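Local coordinates for uncharacterized protein (Novosphingobium aromaticivorans, PDB 3M7A) that is of unknown function but belongs to the DUF192 (COG1430) family and is probably an exported lipoprotein, at residues 19-24 / 38-43; 63-68 / 117-122; 6-11 / 33-38; 57-62 / 121-126; 50-55 / 77-82. All coordinates share one frame; numbering follows the deposited sequence. Where two conformers were deposited one is given.

Contact 1 of 5, residues 19-24 / 38-43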
# COMPACT_ATOMS: atom_id res chain seq x y z
N GLY A 19 11.17 9.21 -8.38
CA GLY A 19 11.12 10.58 -7.91
C GLY A 19 9.99 10.90 -6.94
O GLY A 19 9.84 12.06 -6.56
N LEU A 20 9.18 9.89 -6.56
CA LEU A 20 8.07 10.12 -5.66
C LEU A 20 8.58 10.33 -4.22
O LEU A 20 9.63 9.82 -3.82
CB LEU A 20 7.08 8.96 -5.71
CG LEU A 20 6.39 8.70 -7.04
CD1 LEU A 20 5.59 7.39 -6.98
CD2 LEU A 20 5.43 9.84 -7.42
N GLN A 21 7.84 11.08 -3.43
CA GLN A 21 8.12 11.21 -2.02
C GLN A 21 7.97 9.84 -1.37
O GLN A 21 7.06 9.09 -1.70
CB GLN A 21 7.14 12.20 -1.38
CG GLN A 21 7.55 12.59 0.01
CD GLN A 21 6.58 13.50 0.75
OE1 GLN A 21 6.88 13.94 1.86
NE2 GLN A 21 5.40 13.76 0.17
N ILE A 22 8.83 9.52 -0.41
CA ILE A 22 8.70 8.34 0.43
C ILE A 22 8.32 8.80 1.82
O ILE A 22 8.99 9.65 2.41
CB ILE A 22 10.03 7.54 0.50
CG1 ILE A 22 10.46 7.05 -0.89
CG2 ILE A 22 9.96 6.40 1.50
CD1 ILE A 22 11.91 6.58 -0.94
N VAL A 23 7.23 8.24 2.34
CA VAL A 23 6.71 8.60 3.64
C VAL A 23 6.48 7.35 4.46
O VAL A 23 6.14 6.29 3.94
CB VAL A 23 5.40 9.43 3.50
CG1 VAL A 23 5.64 10.74 2.70
CG2 VAL A 23 4.27 8.58 2.89
N PRO A 24 6.60 7.47 5.79
CA PRO A 24 6.29 6.31 6.64
C PRO A 24 4.78 6.08 6.74
O PRO A 24 4.01 7.03 6.94
CB PRO A 24 6.87 6.72 7.99
CG PRO A 24 6.84 8.21 7.96
CD PRO A 24 7.15 8.59 6.56
N SER A 38 6.95 4.15 2.20
CA SER A 38 6.08 4.04 1.04
C SER A 38 6.20 5.22 0.08
O SER A 38 6.06 6.36 0.48
CB SER A 38 4.63 3.92 1.53
OG SER A 38 4.48 2.80 2.37
N GLU A 39 6.41 4.92 -1.18
CA GLU A 39 6.28 5.93 -2.23
C GLU A 39 4.84 6.44 -2.25
O GLU A 39 3.91 5.62 -2.19
CB GLU A 39 6.59 5.30 -3.58
CG GLU A 39 8.08 5.09 -3.82
CD GLU A 39 8.29 4.22 -5.04
OE1 GLU A 39 8.34 4.80 -6.14
OE2 GLU A 39 8.31 2.96 -4.92
N LEU A 40 4.66 7.75 -2.42
CA LEU A 40 3.35 8.37 -2.38
C LEU A 40 2.90 8.69 -3.80
O LEU A 40 3.48 9.55 -4.47
CB LEU A 40 3.42 9.64 -1.52
CG LEU A 40 2.11 10.28 -1.07
CD1 LEU A 40 2.42 11.44 -0.11
CD2 LEU A 40 1.29 10.76 -2.26
N ALA A 41 1.88 7.97 -4.24
CA ALA A 41 1.26 8.22 -5.54
C ALA A 41 -0.02 8.98 -5.29
O ALA A 41 -0.92 8.51 -4.59
CB ALA A 41 0.95 6.89 -6.22
N ARG A 42 -0.10 10.18 -5.87
CA ARG A 42 -1.26 11.04 -5.64
C ARG A 42 -2.10 11.33 -6.88
O ARG A 42 -3.32 11.23 -6.85
CB ARG A 42 -0.85 12.36 -5.03
CG ARG A 42 -1.99 12.97 -4.33
CD ARG A 42 -1.68 14.20 -3.63
NE ARG A 42 -0.91 14.12 -2.38
CZ ARG A 42 -1.39 13.98 -1.14
NH1 ARG A 42 -2.68 13.73 -0.91
NH2 ARG A 42 -0.57 14.12 -0.13
N THR A 43 -1.47 11.74 -7.98
CA THR A 43 -2.26 12.09 -9.15
C THR A 43 -2.91 10.84 -9.73
O THR A 43 -2.42 9.72 -9.51
CB THR A 43 -1.45 12.80 -10.23
OG1 THR A 43 -0.54 11.84 -10.81
CG2 THR A 43 -0.69 14.03 -9.72
O HOH W 1 5.08 11.74 -4.35
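L20 lays its isobutyl group over the backbone carbonyl of L40, with CD2 3.5 Å from L40 O, while CD1 reaches the acid side chain of E39, which it crosses at about a right angle. Its CG sits beside the backbone N (chi1 -63°), a turn that leaves both methyls against the neighbouring strand. A branched apolar residue suits this spot, since it can shield a carbonyl and the stem of a buried acid together.

From Q21 onward the two chains pair as antiparallel strands. V23 and S38 form a hydrogen-bonded pair, V23 N to S38 O and S38 N to V23 O each measuring 2.9 Å; I22 and E39 follow as a non-hydrogen-bonded pair. L40 N then gives a 2.8 Å bond to Q21 O, nearly along the C=O axis although the angle at the hydrogen is only 142°. Beyond it the strands splay, and a water takes over the ladder, accepting from Q21 N and donating to L40 O at 2.7 Å. The end of the extended Q21 chain lies alongside L40, an exposed polar amide beside a leucine methyl, with NE2 3.8 Å from CD1 in one conformer of L40.

The carboxylate of E39 takes a hydrogen bond from S18 OG and a salt bridge from R54, which would probably offset its buried charge. Strands 21-29 and 32-41 form a beta hairpin here; the far edge of 32-41 pairs in parallel with strand 61-66, M63 touches both L20 and E39, and helix 44-49 packs against L20 and A41 through E46.

Contact 2 of 5, residues 63-68 / 117-122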
# COMPACT_ATOMS: atom_id res chain seq x y z
N MSE A 63 3.95 1.10 -1.54
CA MSE A 63 3.48 2.29 -2.25
C MSE A 63 2.11 2.63 -1.66
O MSE A 63 1.25 1.76 -1.55
CB MSE A 63 3.37 2.10 -3.75
CG MSE A 63 2.92 3.35 -4.51
SE MSE A 63 3.04 3.25 -6.41
CE MSE A 63 4.94 3.64 -6.59
N ILE A 64 1.93 3.90 -1.30
CA ILE A 64 0.68 4.41 -0.75
C ILE A 64 0.04 5.33 -1.81
O ILE A 64 0.70 6.23 -2.34
CB ILE A 64 0.89 5.10 0.63
CG1 ILE A 64 -0.44 5.55 1.27
CG2 ILE A 64 1.84 6.28 0.55
CD1 ILE A 64 -1.22 4.44 1.89
N PHE A 65 -1.22 5.08 -2.10
CA PHE A 65 -2.02 5.77 -3.09
C PHE A 65 -3.04 6.60 -2.31
O PHE A 65 -3.86 6.03 -1.61
CB PHE A 65 -2.75 4.78 -3.98
CG PHE A 65 -1.86 3.82 -4.78
CD1 PHE A 65 -1.14 2.83 -4.15
CD2 PHE A 65 -1.83 3.87 -6.16
CE1 PHE A 65 -0.37 1.96 -4.89
CE2 PHE A 65 -1.07 2.99 -6.90
CZ PHE A 65 -0.34 2.02 -6.27
N LEU A 66 -2.96 7.93 -2.38
CA LEU A 66 -3.80 8.82 -1.57
C LEU A 66 -4.81 9.46 -2.49
O LEU A 66 -4.45 10.06 -3.51
CB LEU A 66 -2.99 9.89 -0.84
CG LEU A 66 -2.06 9.38 0.24
CD1 LEU A 66 -1.39 10.60 0.93
CD2 LEU A 66 -2.77 8.44 1.25
N ARG A 67 -6.08 9.30 -2.15
CA ARG A 67 -7.15 9.60 -3.07
C ARG A 67 -8.08 10.67 -2.59
O ARG A 67 -8.59 10.63 -1.50
CB ARG A 67 -7.97 8.35 -3.34
CG ARG A 67 -7.11 7.25 -3.92
CD ARG A 67 -7.82 5.94 -3.98
NE ARG A 67 -9.03 5.94 -4.79
CZ ARG A 67 -9.06 5.88 -6.11
NH1 ARG A 67 -7.94 5.86 -6.83
NH2 ARG A 67 -10.21 5.83 -6.75
N ASN A 68 -8.30 11.64 -3.46
CA ASN A 68 -9.24 12.72 -3.20
C ASN A 68 -9.76 13.22 -4.54
O ASN A 68 -8.99 13.76 -5.33
CB ASN A 68 -8.62 13.87 -2.40
CG ASN A 68 -9.66 14.87 -1.94
OD1 ASN A 68 -10.83 14.81 -2.35
ND2 ASN A 68 -9.26 15.81 -1.10
N LEU A 117 -10.20 5.85 0.44
CA LEU A 117 -9.36 6.98 0.82
C LEU A 117 -7.90 6.75 0.46
O LEU A 117 -7.19 7.69 0.08
CB LEU A 117 -9.54 7.23 2.33
CG LEU A 117 -8.69 8.38 2.88
CD1 LEU A 117 -9.09 9.73 2.27
CD2 LEU A 117 -8.84 8.43 4.40
N ALA A 118 -7.42 5.52 0.63
CA ALA A 118 -6.02 5.20 0.36
C ALA A 118 -5.91 3.73 -0.01
O ALA A 118 -6.77 2.93 0.30
CB ALA A 118 -5.14 5.52 1.59
N VAL A 119 -4.80 3.39 -0.66
CA VAL A 119 -4.43 2.02 -0.94
C VAL A 119 -2.96 1.87 -0.59
O VAL A 119 -2.16 2.72 -0.91
CB VAL A 119 -4.65 1.66 -2.42
CG1 VAL A 119 -4.30 0.20 -2.69
CG2 VAL A 119 -6.11 1.95 -2.84
N LEU A 120 -2.63 0.76 0.08
CA LEU A 120 -1.25 0.44 0.42
C LEU A 120 -0.92 -0.87 -0.28
O LEU A 120 -1.59 -1.89 -0.08
CB LEU A 120 -1.08 0.31 1.93
CG LEU A 120 0.30 -0.15 2.36
CD1 LEU A 120 1.39 0.91 2.05
CD2 LEU A 120 0.31 -0.46 3.86
N GLU A 121 0.11 -0.83 -1.12
CA GLU A 121 0.64 -2.05 -1.75
C GLU A 121 1.96 -2.47 -1.10
O GLU A 121 2.84 -1.65 -0.92
CB GLU A 121 0.89 -1.83 -3.26
CG GLU A 121 -0.40 -1.63 -4.04
CD GLU A 121 -0.23 -1.39 -5.52
OE1 GLU A 121 0.88 -1.20 -6.00
OE2 GLU A 121 -1.28 -1.38 -6.20
N ILE A 122 2.02 -3.74 -0.74
CA ILE A 122 3.19 -4.37 -0.15
C ILE A 122 3.41 -5.71 -0.85
O ILE A 122 2.61 -6.16 -1.65
CB ILE A 122 3.02 -4.55 1.37
CG1 ILE A 122 1.89 -5.53 1.72
CG2 ILE A 122 2.82 -3.18 2.03
CD1 ILE A 122 1.75 -5.77 3.24
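Two central strands of the mixed sheet, 61-66 and 118-123, run antiparallel here, with a classic beta bulge at L117 and A118 where both face V89 on the next strand. M63 pairs with E121 and F65 with V119 through two backbone bonds each; the shortest, F65 N to V119 O, is 2.8 Å. R67 N continues the ladder to L117 O.

On one face the ring of F65 crosses both V119 and E121. Its CB rests 4.0 Å from V119 CB, its CD1 edge lies near V119 O, and CE1 comes within 3.4 Å of E121 CD, with ring and carboxylate planes 57° apart. The extended E121 chain carries its acid group to the ring, and F75 meets the same ring edge-to-face. I64, L66, A118 and L120 occupy the other face. With CG1 anti to the backbone N (chi1 -176°), one conformer of I64 swings CD1 to 3.4 Å from V119 O and within 4.1 Å of both A118 CB and L120 CB. The small A118 leaves space for L66 CD2, 3.8 Å from its CB.

The packing between the strands is largely apolar, with E121 the buried acid among it: aromatic carbons of F65 and F75 cover its carboxylate.

Contact 3 of 5, residues 6-11 / 33-38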
# COMPACT_ATOMS: atom_id res chain seq x y z
N ALA A 6 12.90 2.74 13.51
CA ALA A 6 13.65 3.83 12.85
C ALA A 6 12.93 4.32 11.58
O ALA A 6 12.82 5.52 11.34
CB ALA A 6 15.06 3.36 12.53
N ALA A 7 12.38 3.37 10.82
CA ALA A 7 11.66 3.69 9.58
C ALA A 7 10.43 4.57 9.81
O ALA A 7 10.05 5.35 8.94
CB ALA A 7 11.24 2.43 8.87
N GLU A 8 9.81 4.42 10.98
CA GLU A 8 8.65 5.23 11.28
C GLU A 8 9.02 6.69 11.55
O GLU A 8 8.29 7.62 11.16
CB GLU A 8 7.86 4.66 12.48
CG GLU A 8 6.61 5.49 12.74
CD GLU A 8 5.66 4.94 13.76
OE1 GLU A 8 5.74 3.76 14.15
OE2 GLU A 8 4.80 5.74 14.15
N ALA A 9 10.13 6.87 12.27
CA ALA A 9 10.58 8.18 12.73
C ALA A 9 11.37 8.95 11.68
O ALA A 9 11.40 10.18 11.72
CB ALA A 9 11.43 8.03 14.00
N ALA A 10 11.96 8.24 10.72
CA ALA A 10 12.79 8.89 9.71
C ALA A 10 11.99 9.86 8.84
O ALA A 10 10.85 9.58 8.46
CB ALA A 10 13.47 7.86 8.85
N ALA A 11 12.60 11.00 8.53
CA ALA A 11 11.99 12.03 7.70
C ALA A 11 11.60 11.50 6.32
O ALA A 11 12.20 10.53 5.82
CB ALA A 11 12.95 13.19 7.53
N ARG A 33 1.96 -3.40 15.32
CA ARG A 33 2.20 -2.22 14.52
C ARG A 33 3.26 -2.54 13.49
O ARG A 33 4.36 -2.97 13.85
CB ARG A 33 2.60 -1.02 15.39
CG ARG A 33 2.86 0.28 14.62
CD ARG A 33 3.17 1.38 15.61
NE ARG A 33 3.18 2.74 15.09
CZ ARG A 33 2.11 3.52 14.97
NH1 ARG A 33 0.90 3.05 15.20
NH2 ARG A 33 2.26 4.81 14.66
N HIS A 34 2.92 -2.30 12.23
CA HIS A 34 3.80 -2.54 11.08
C HIS A 34 4.10 -1.22 10.40
O HIS A 34 3.23 -0.34 10.37
CB HIS A 34 3.13 -3.48 10.08
CG HIS A 34 2.58 -4.71 10.72
ND1 HIS A 34 3.36 -5.79 11.03
CD2 HIS A 34 1.34 -4.99 11.15
CE1 HIS A 34 2.62 -6.70 11.63
NE2 HIS A 34 1.38 -6.25 11.70
N VAL A 35 5.30 -1.10 9.84
CA VAL A 35 5.76 0.15 9.27
C VAL A 35 6.33 -0.09 7.87
O VAL A 35 7.14 -0.98 7.68
CB VAL A 35 6.90 0.79 10.15
CG1 VAL A 35 7.32 2.14 9.56
CG2 VAL A 35 6.45 0.94 11.58
N PHE A 36 5.88 0.71 6.90
CA PHE A 36 6.33 0.63 5.51
C PHE A 36 6.81 1.99 5.05
O PHE A 36 6.04 2.94 5.11
CB PHE A 36 5.21 0.11 4.61
CG PHE A 36 4.67 -1.20 5.06
CD1 PHE A 36 5.30 -2.38 4.72
CD2 PHE A 36 3.55 -1.28 5.88
CE1 PHE A 36 4.81 -3.61 5.14
CE2 PHE A 36 3.06 -2.50 6.33
CZ PHE A 36 3.68 -3.67 5.95
N ARG A 37 8.03 2.08 4.53
CA ARG A 37 8.49 3.28 3.86
C ARG A 37 7.89 3.26 2.45
O ARG A 37 8.28 2.42 1.63
CB ARG A 37 10.02 3.31 3.77
CG ARG A 37 10.78 3.28 5.06
CD ARG A 37 10.65 4.51 5.81
NE ARG A 37 11.13 5.70 5.10
CZ ARG A 37 11.10 6.93 5.60
NH1 ARG A 37 10.59 7.15 6.83
NH2 ARG A 37 11.53 7.96 4.86
N SER A 38 6.95 4.15 2.20
CA SER A 38 6.08 4.04 1.04
C SER A 38 6.20 5.22 0.08
O SER A 38 6.06 6.36 0.48
CB SER A 38 4.63 3.92 1.53
OG SER A 38 4.48 2.80 2.37
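R37 leaves strand 32-41 with its CB against I22 CG2 and heads for the end of helix 6-9. CG passes 3.9 Å from the methyl CB of A7, and CD comes to 3.7 Å from A7 CB. Bends at chi2 and chi3 (-70° and -60°) then curl the chain, taking NE past A7 O and bringing the guanidinium edge to the backbone where the helix stops. NH1 divides its two hydrogens between A7 O at 2.8 Å and A10 O at 2.9 Å, while NH2 binds A11 O at 2.8 Å. All three oxygens lie near the guanidinium plane, but the donors to A10 O and A11 O stand above those carbonyl planes.

The other polar grip is a salt bridge. R33, extended from CG to NE, presents its side to E8: NE reaches OE1 at 2.9 Å and NH2 reaches OE2 at 2.8 Å, both almost straight, with carboxylate and guanidinium planes 34° apart. Between the two arginines V35 fills the gap, its CG1 4.0 Å from A7 CB and both methyls near E8 CB; small alanines let the helix sit this close.

Five charged or charge-assisted bonds therefore tie a one-turn helix to the sheet. The positive R37 probably also offsets the partial negative charge of carbonyls in the helix and just after it.

Contact 4 of 5, residues 57-62 / 121-126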
# COMPACT_ATOMS: atom_id res chain seq x y z
N LEU A 57 11.08 -5.04 -4.42
CA LEU A 57 10.40 -4.27 -3.38
C LEU A 57 10.75 -4.97 -2.06
O LEU A 57 10.59 -6.18 -1.93
CB LEU A 57 8.89 -4.29 -3.55
CG LEU A 57 8.08 -3.40 -2.59
CD1 LEU A 57 8.32 -1.92 -2.83
CD2 LEU A 57 6.59 -3.76 -2.70
N GLY A 58 11.21 -4.20 -1.09
CA GLY A 58 11.51 -4.75 0.22
C GLY A 58 10.27 -4.93 1.07
O GLY A 58 9.30 -4.24 0.89
N ASP A 59 10.34 -5.84 2.05
CA ASP A 59 9.21 -6.04 2.97
C ASP A 59 8.96 -4.81 3.82
O ASP A 59 7.89 -4.64 4.37
CB ASP A 59 9.47 -7.24 3.90
CG ASP A 59 9.20 -8.59 3.25
OD1 ASP A 59 8.71 -8.64 2.10
OD2 ASP A 59 9.50 -9.61 3.92
N GLU A 60 9.98 -3.96 3.94
CA GLU A 60 9.96 -2.71 4.68
C GLU A 60 9.41 -1.54 3.87
O GLU A 60 9.38 -0.41 4.37
CB GLU A 60 11.41 -2.40 5.15
CG GLU A 60 12.41 -1.80 4.11
CD GLU A 60 13.03 -2.80 3.14
OE1 GLU A 60 12.78 -4.00 3.20
OE2 GLU A 60 13.84 -2.34 2.30
N GLU A 61 9.11 -1.80 2.60
CA GLU A 61 8.70 -0.78 1.63
C GLU A 61 7.28 -1.02 1.15
O GLU A 61 6.72 -2.09 1.32
CB GLU A 61 9.67 -0.78 0.44
CG GLU A 61 11.11 -0.48 0.81
CD GLU A 61 12.04 -0.51 -0.38
OE1 GLU A 61 11.89 -1.38 -1.26
OE2 GLU A 61 12.93 0.36 -0.44
N GLY A 62 6.71 -0.00 0.52
CA GLY A 62 5.42 -0.13 -0.10
C GLY A 62 5.17 1.03 -1.04
O GLY A 62 6.06 1.83 -1.31
N GLU A 121 0.11 -0.83 -1.12
CA GLU A 121 0.64 -2.05 -1.75
C GLU A 121 1.96 -2.47 -1.10
O GLU A 121 2.84 -1.65 -0.92
CB GLU A 121 0.89 -1.83 -3.26
CG GLU A 121 -0.40 -1.63 -4.04
CD GLU A 121 -0.23 -1.39 -5.52
OE1 GLU A 121 0.88 -1.20 -6.00
OE2 GLU A 121 -1.28 -1.38 -6.20
N ILE A 122 2.02 -3.74 -0.74
CA ILE A 122 3.19 -4.37 -0.15
C ILE A 122 3.41 -5.71 -0.85
O ILE A 122 2.61 -6.16 -1.65
CB ILE A 122 3.02 -4.55 1.37
CG1 ILE A 122 1.89 -5.53 1.72
CG2 ILE A 122 2.82 -3.18 2.03
CD1 ILE A 122 1.75 -5.77 3.24
N ASN A 123 4.52 -6.36 -0.55
CA ASN A 123 4.84 -7.61 -1.21
C ASN A 123 3.76 -8.67 -1.04
O ASN A 123 3.13 -8.81 0.02
CB ASN A 123 6.16 -8.17 -0.65
CG ASN A 123 7.37 -7.57 -1.27
OD1 ASN A 123 7.44 -7.41 -2.48
ND2 ASN A 123 8.38 -7.29 -0.44
N GLY A 124 3.58 -9.45 -2.09
CA GLY A 124 2.59 -10.49 -2.09
C GLY A 124 2.77 -11.43 -0.93
O GLY A 124 3.88 -11.91 -0.68
N GLY A 125 1.66 -11.74 -0.27
CA GLY A 125 1.64 -12.66 0.86
C GLY A 125 2.02 -12.06 2.20
O GLY A 125 1.89 -12.70 3.24
N LEU A 126 2.52 -10.83 2.19
CA LEU A 126 3.05 -10.24 3.39
C LEU A 126 1.96 -9.89 4.40
O LEU A 126 2.19 -9.96 5.60
CB LEU A 126 3.98 -9.02 3.06
CG LEU A 126 4.76 -8.40 4.21
CD1 LEU A 126 5.68 -9.43 4.90
CD2 LEU A 126 5.60 -7.23 3.68
O HOH W 2 6.47 -4.85 0.94
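Hydrogen bonds centre on the side-chain amide of N123, which the strand 118-123 holds out toward the turn at 58-61. Both hydrogens of ND2 are used: one goes to L57 O at 2.9 Å, in the amide plane though well above the L57 carbonyl plane, the other to D59 OD1 at 2.9 Å, on the anti lone pair of the carboxylate. The D59 and N123 side chains cross at about a right angle, their planes 67° apart. CG of N123 beside its backbone N (chi1 -83°) aims the amide at these two acceptors. With N123 replaced by an alanine, L57 O and D59 OD1 would probably lose this donor, and the D59 carboxylate would be freer to turn.

A water adds a second polar link, accepting from N123 N and donating to E61 O at 2.8 Å where the strands have parted too far to bond directly.

Van der Waals contacts of aliphatic carbons with polar oxygens flank these bonds. L57 slides past N123 in the opposite direction, its CB 3.6 Å from N123 OD1. L126 CD2 lies 3.5 Å from D59 O, and I122 CG2 nears E61 O. Glycine suits position 62, since a CB there would run into E121 O, which already lies 3.1 Å from G62 CA.

Turns shape both segments: type I from G58 to E61, and type II from N123 to L126, leading into helix 126-130. The contact thus sits where strand 61-66 begins and 118-123 ends, flanked by strand 32-41, whose R37 bonds to E60 and G62, and by strand 84-89, whose D85 binds I122 and G125.

Contact 5 of 5, residues 50-55 / 77-82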
# COMPACT_ATOMS: atom_id res chain seq x y z
N GLY A 50 1.27 3.02 -10.68
CA GLY A 50 1.53 2.14 -9.53
C GLY A 50 2.96 1.67 -9.50
O GLY A 50 3.89 2.45 -9.69
N LEU A 51 3.10 0.36 -9.27
CA LEU A 51 4.40 -0.29 -9.22
C LEU A 51 4.71 -1.05 -10.52
O LEU A 51 5.50 -1.99 -10.52
CB LEU A 51 4.50 -1.21 -7.98
CG LEU A 51 4.70 -0.50 -6.65
CD1 LEU A 51 4.45 -1.47 -5.47
CD2 LEU A 51 6.09 0.09 -6.57
N MSE A 52 4.10 -0.64 -11.62
CA MSE A 52 4.44 -1.23 -12.91
C MSE A 52 5.95 -1.19 -13.12
O MSE A 52 6.65 -0.23 -12.73
CB MSE A 52 3.77 -0.46 -14.05
CG MSE A 52 2.30 -0.68 -14.20
SE MSE A 52 1.66 0.23 -15.77
CE MSE A 52 -0.17 -0.33 -15.63
N PHE A 53 6.43 -2.28 -13.74
CA PHE A 53 7.82 -2.44 -14.19
C PHE A 53 8.85 -2.69 -13.10
O PHE A 53 9.99 -3.05 -13.43
CB PHE A 53 8.30 -1.27 -15.07
CG PHE A 53 7.34 -0.92 -16.16
CD1 PHE A 53 7.05 -1.82 -17.15
CD2 PHE A 53 6.68 0.30 -16.15
CE1 PHE A 53 6.13 -1.52 -18.15
CE2 PHE A 53 5.76 0.62 -17.14
CZ PHE A 53 5.48 -0.29 -18.13
N ARG A 54 8.48 -2.53 -11.83
CA ARG A 54 9.42 -2.74 -10.73
C ARG A 54 9.77 -4.19 -10.59
O ARG A 54 8.88 -5.03 -10.59
CB ARG A 54 8.82 -2.30 -9.41
CG ARG A 54 8.54 -0.87 -9.33
CD ARG A 54 9.79 -0.01 -9.39
NE ARG A 54 9.39 1.39 -9.34
CZ ARG A 54 9.11 2.04 -8.22
NH1 ARG A 54 9.25 1.44 -7.04
NH2 ARG A 54 8.70 3.29 -8.28
N THR A 55 11.05 -4.53 -10.46
CA THR A 55 11.44 -5.94 -10.30
C THR A 55 11.77 -6.32 -8.87
O THR A 55 12.01 -7.49 -8.59
CB THR A 55 12.60 -6.30 -11.22
OG1 THR A 55 13.68 -5.41 -10.94
CG2 THR A 55 12.15 -6.16 -12.70
N MSE A 77 -2.99 -5.73 -12.52
CA MSE A 77 -1.59 -6.06 -12.48
C MSE A 77 -0.92 -6.02 -13.86
O MSE A 77 0.17 -6.53 -14.04
CB MSE A 77 -1.39 -7.42 -11.80
CG MSE A 77 -1.82 -7.43 -10.34
SE MSE A 77 -0.66 -6.40 -9.17
CE MSE A 77 0.71 -7.75 -8.99
N ARG A 78 -1.54 -5.32 -14.82
CA ARG A 78 -0.87 -5.10 -16.10
C ARG A 78 0.52 -4.48 -15.83
O ARG A 78 0.65 -3.56 -15.02
CB ARG A 78 -1.72 -4.21 -17.01
CG ARG A 78 -1.01 -3.90 -18.36
CD ARG A 78 -1.84 -3.25 -19.45
NE ARG A 78 -2.69 -4.22 -20.15
CZ ARG A 78 -3.44 -3.92 -21.20
NH1 ARG A 78 -3.47 -2.68 -21.69
NH2 ARG A 78 -4.18 -4.86 -21.77
N ASN A 79 1.54 -5.02 -16.52
CA ASN A 79 2.93 -4.56 -16.40
C ASN A 79 3.56 -4.67 -15.02
O ASN A 79 4.64 -4.15 -14.82
CB ASN A 79 3.10 -3.11 -16.91
CG ASN A 79 2.80 -2.97 -18.38
OD1 ASN A 79 3.14 -3.86 -19.18
ND2 ASN A 79 2.22 -1.85 -18.77
N THR A 80 2.90 -5.35 -14.10
CA THR A 80 3.42 -5.53 -12.75
C THR A 80 4.04 -6.91 -12.67
O THR A 80 3.38 -7.93 -12.88
CB THR A 80 2.34 -5.26 -11.69
OG1 THR A 80 1.79 -3.95 -11.93
CG2 THR A 80 2.90 -5.35 -10.28
N VAL A 81 5.33 -6.89 -12.34
CA VAL A 81 6.22 -8.04 -12.40
C VAL A 81 6.28 -8.84 -11.10
O VAL A 81 6.56 -10.05 -11.10
CB VAL A 81 7.66 -7.53 -12.73
CG1 VAL A 81 8.67 -8.67 -12.80
CG2 VAL A 81 7.63 -6.69 -14.01
N ILE A 82 6.05 -8.15 -9.98
CA ILE A 82 6.14 -8.76 -8.67
C ILE A 82 4.75 -8.92 -8.08
O ILE A 82 3.86 -8.09 -8.32
CB ILE A 82 7.05 -7.94 -7.73
CG1 ILE A 82 6.53 -6.52 -7.49
CG2 ILE A 82 8.48 -7.91 -8.27
CD1 ILE A 82 7.27 -5.75 -6.39
O HOH W 3 6.21 -4.69 -10.83
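N79 lies in the close-packed part of this contact, wedged between F53 and M52. Its CB and CG are each 3.6 Å from F53 CE1, amide and ring running side by side with planes 27° apart, and ND2 comes to 3.7 Å from the selenium of M52, a selenomethionine. CG of N79 beside its backbone N (chi1 -64°) keeps the amide along the ring. Beneath it F53 N donates to N79 O at 2.8 Å, and the methyl CE of M52, at the end of an extended chain, rests 3.4 Å from R78 O. A glycine in place of N79 would probably keep the backbone bond but leave the F53 ring and M52 selenium without their shared neighbour.

Toward I82 the fit relies more on water and scattered touches. One water donates to L51 O and R54 O and accepts from V81 N at 2.8 Å, linking L51 and R54 to V81. V81 CB lies 3.5 Å from R54 O, and I82 CG2 packs near T55 O. T55 is the exposed end of this looser side, while R54 forms a salt bridge with E39.

Each segment holds a type II beta turn, L51-R54 and M77-T80, with F53 and N79 at the third positions, each with positive phi: two facing turns joined at their corners.

In the fold
Contacts 1 to 4 follow one mixed sheet. Contact 1 pairs strands 21-29 and 32-41, and contact 2 pairs 61-66 with 118-123, their centres 9 Å apart; the parallel pairing of 32-41 with 61-66 joins them. Contact 3 fastens the N-terminal helix to strand 32-41, alternating with contact 1 along the chain. Both close before the other three open. Contact 4, about 13 Å from contact 2 centre to centre, lies next along the same strand pair, where 61-66 begins and 118-123 ends, sharing E121 and I122. Contact 5, in loops beside the sheet, touches contacts 1, 2 and 4; its centre is about 23 Å from that of contact 3. Contacts 2 and 4 bring together segments 49 and 59 residues apart, closing one compact chain.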